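Local coordinates for putative glycosyltransferase (GalT1) (Streptococcus parasanguinis, PDB 4PFX), which probably acts as a glycosyltransferase, binding UDP in the GT-D-fold domain that forms this piece of a longer protein, at residues K58-I63 with T208-V213. Sequence-based numbering, arbitrary orientation.
Sequences KRLQQI and TAKVLV
Leu60 and Ile63 of helix 54-64 meet Lys210 and Val211 of helix 206-218 beside the UDP pocket of the GT-D glycosyltransferase fold. The short helical segments pack with axes 9.6 Å apart and an angle of 57°; no hydrogen bond passes between the two segments, which meet mainly through aliphatic groups. Lys210 runs from the packed interface to the ligand. Its CB lies 3.6 Å from Leu60 CD2, and CG rests against the same methyl, while the aliphatic part also touches Val32 of strand 30-33. A first torsion of -30°, well off the usual staggered value, and a bend at chi2 then turn the chain away from helix 54-64; from there CD and CE run on extended to the amine. NZ makes a salt bridge to UDP O2A and another to Asp225 OD2. Arg33, itself a UDP-binding residue, brings NH2 close to this amine; the phosphate and Asp225 probably offset the gathered positive charge.

One turn after Leu60, Ile63 reaches across with CD1, which sits 3.6 Å from Lys210 O and 3.7 Å from Val211 CA, so this methyl packs against backbone as well as side chain. Val211 answers with two branches: CG2 faces helix 54-64, touching Arg59 CB at 3.9 Å and also Ile63 CD1, whereas CG1 approaches the Arg59 guanidinium obliquely near NE. Bends at chi2 and chi3 curl Arg59 along its own helix toward Gln62 and Ile63, bringing one guanidinium face against Ile63 CD1, which sits off-centre toward the rim. The group is gripped at two nitrogens. NH2 forms a salt bridge with Asp215, farther along helix 206-218. NH1 donates to Gln62 OE1, the oxygen tilted 19° out of the guanidinium plane.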
loop_
_atom_site.group_PDB
_atom_site.type_symbol
_atom_site.label_atom_id
_atom_site.label_comp_id
_atom_site.label_asym_id
_atom_site.label_seq_id
_atom_site.Cartn_x
_atom_site.Cartn_y
_atom_site.Cartn_z
ATOM N N LYS A 58 6.995 15.750 -6.331
ATOM C CA LYS A 58 7.454 15.678 -7.705
ATOM C C LYS A 58 7.681 14.224 -8.132
ATOM O O LYS A 58 7.247 13.818 -9.207
ATOM C CB LYS A 58 8.734 16.501 -7.868
ATOM C CG LYS A 58 9.347 16.445 -9.247
ATOM C CD LYS A 58 10.738 17.064 -9.218
ATOM C CE LYS A 58 11.460 16.912 -10.543
ATOM N NZ LYS A 58 10.868 17.777 -11.598
ATOM N N ARG A 59 8.361 13.445 -7.294
ATOM C CA ARG A 59 8.594 12.040 -7.611
ATOM C C ARG A 59 7.270 11.286 -7.739
ATOM O O ARG A 59 7.076 10.510 -8.674
ATOM C CB ARG A 59 9.491 11.365 -6.563
ATOM C CG ARG A 59 10.981 11.725 -6.649
ATOM C CD ARG A 59 11.635 11.266 -7.949
ATOM N NE ARG A 59 11.788 9.814 -8.027
ATOM C CZ ARG A 59 11.225 9.055 -8.965
ATOM N NH1 ARG A 59 10.485 9.609 -9.911
ATOM N NH2 ARG A 59 11.411 7.742 -8.964
ATOM N N LEU A 60 6.351 11.501 -6.802
ATOM C CA LEU A 60 5.057 10.837 -6.899
ATOM C C LEU A 60 4.378 11.144 -8.235
ATOM O O LEU A 60 3.857 10.245 -8.889
ATOM C CB LEU A 60 4.148 11.240 -5.750
ATOM C CG LEU A 60 4.519 10.686 -4.380
ATOM C CD1 LEU A 60 3.620 11.316 -3.325
ATOM C CD2 LEU A 60 4.415 9.152 -4.361
ATOM N N GLN A 61 4.391 12.407 -8.650
ATOM C CA GLN A 61 3.795 12.759 -9.936
ATOM C C GLN A 61 4.462 12.029 -11.105
ATOM O O GLN A 61 3.788 11.580 -12.035
ATOM C CB GLN A 61 3.844 14.270 -10.158
ATOM C CG GLN A 61 2.955 15.025 -9.196
ATOM C CD GLN A 61 2.973 16.510 -9.442
ATOM O OE1 GLN A 61 2.406 16.995 -10.421
ATOM N NE2 GLN A 61 3.634 17.247 -8.559
ATOM N N GLN A 62 5.782 11.911 -11.057
ATOM C CA GLN A 62 6.492 11.262 -12.143
ATOM C C GLN A 62 6.099 9.792 -12.196
ATOM O O GLN A 62 5.909 9.220 -13.272
ATOM C CB GLN A 62 7.994 11.395 -11.939
ATOM C CG GLN A 62 8.523 12.818 -12.107
ATOM C CD GLN A 62 9.996 12.908 -11.764
ATOM O OE1 GLN A 62 10.509 12.114 -10.960
ATOM N NE2 GLN A 62 10.696 13.858 -12.378
ATOM N N ILE A 63 5.979 9.184 -11.022
ATOM C CA ILE A 63 5.703 7.758 -10.940
ATOM C C ILE A 63 4.304 7.458 -11.485
ATOM O O ILE A 63 4.112 6.511 -12.234
ATOM C CB ILE A 63 5.881 7.235 -9.501
ATOM C CG1 ILE A 63 7.350 7.389 -9.086
ATOM C CG2 ILE A 63 5.468 5.783 -9.404
ATOM C CD1 ILE A 63 7.598 7.259 -7.598
ATOM N N THR A 208 6.439 7.264 0.996
ATOM C CA THR A 208 7.833 6.912 0.758
ATOM C C THR A 208 7.944 5.571 0.032
ATOM O O THR A 208 8.861 5.375 -0.790
ATOM C CB THR A 208 8.638 6.883 2.067
ATOM O OG1 THR A 208 8.534 8.168 2.690
ATOM C CG2 THR A 208 10.126 6.579 1.786
ATOM N N ALA A 209 7.016 4.657 0.324
ATOM C CA ALA A 209 7.006 3.342 -0.316
ATOM C C ALA A 209 6.895 3.450 -1.841
ATOM O O ALA A 209 7.473 2.640 -2.559
ATOM C CB ALA A 209 5.869 2.506 0.222
ATOM N N LYS A 210 6.147 4.433 -2.334
ATOM C CA LYS A 210 5.920 4.528 -3.774
ATOM C C LYS A 210 7.220 4.867 -4.521
ATOM O O LYS A 210 7.503 4.320 -5.598
ATOM C CB LYS A 210 4.847 5.574 -4.106
ATOM C CG LYS A 210 3.757 5.796 -3.060
ATOM C CD LYS A 210 3.019 4.536 -2.698
ATOM C CE LYS A 210 1.952 4.812 -1.637
ATOM N NZ LYS A 210 1.486 3.539 -1.056
ATOM N N VAL A 211 7.999 5.776 -3.942
ATOM C CA VAL A 211 9.287 6.175 -4.521
ATOM C C VAL A 211 10.262 5.005 -4.428
ATOM O O VAL A 211 10.950 4.670 -5.398
ATOM C CB VAL A 211 9.858 7.412 -3.815
ATOM C CG1 VAL A 211 11.195 7.825 -4.458
ATOM C CG2 VAL A 211 8.860 8.564 -3.877
ATOM N N LEU A 212 10.296 4.358 -3.270
ATOM C CA LEU A 212 11.163 3.199 -3.087
ATOM C C LEU A 212 10.869 2.122 -4.125
ATOM O O LEU A 212 11.787 1.628 -4.785
ATOM C CB LEU A 212 11.010 2.630 -1.673
ATOM C CG LEU A 212 12.010 1.553 -1.237
ATOM C CD1 LEU A 212 13.433 2.100 -1.283
ATOM C CD2 LEU A 212 11.688 1.056 0.156
ATOM N N VAL A 213 9.601 1.757 -4.286
ATOM C CA VAL A 213 9.249 0.725 -5.268
ATOM C C VAL A 213 9.680 1.144 -6.678
ATOM O O VAL A 213 10.219 0.340 -7.435
ATOM C CB VAL A 213 7.738 0.372 -5.254
ATOM C CG1 VAL A 213 7.365 -0.460 -6.473
ATOM C CG2 VAL A 213 7.379 -0.384 -3.981
#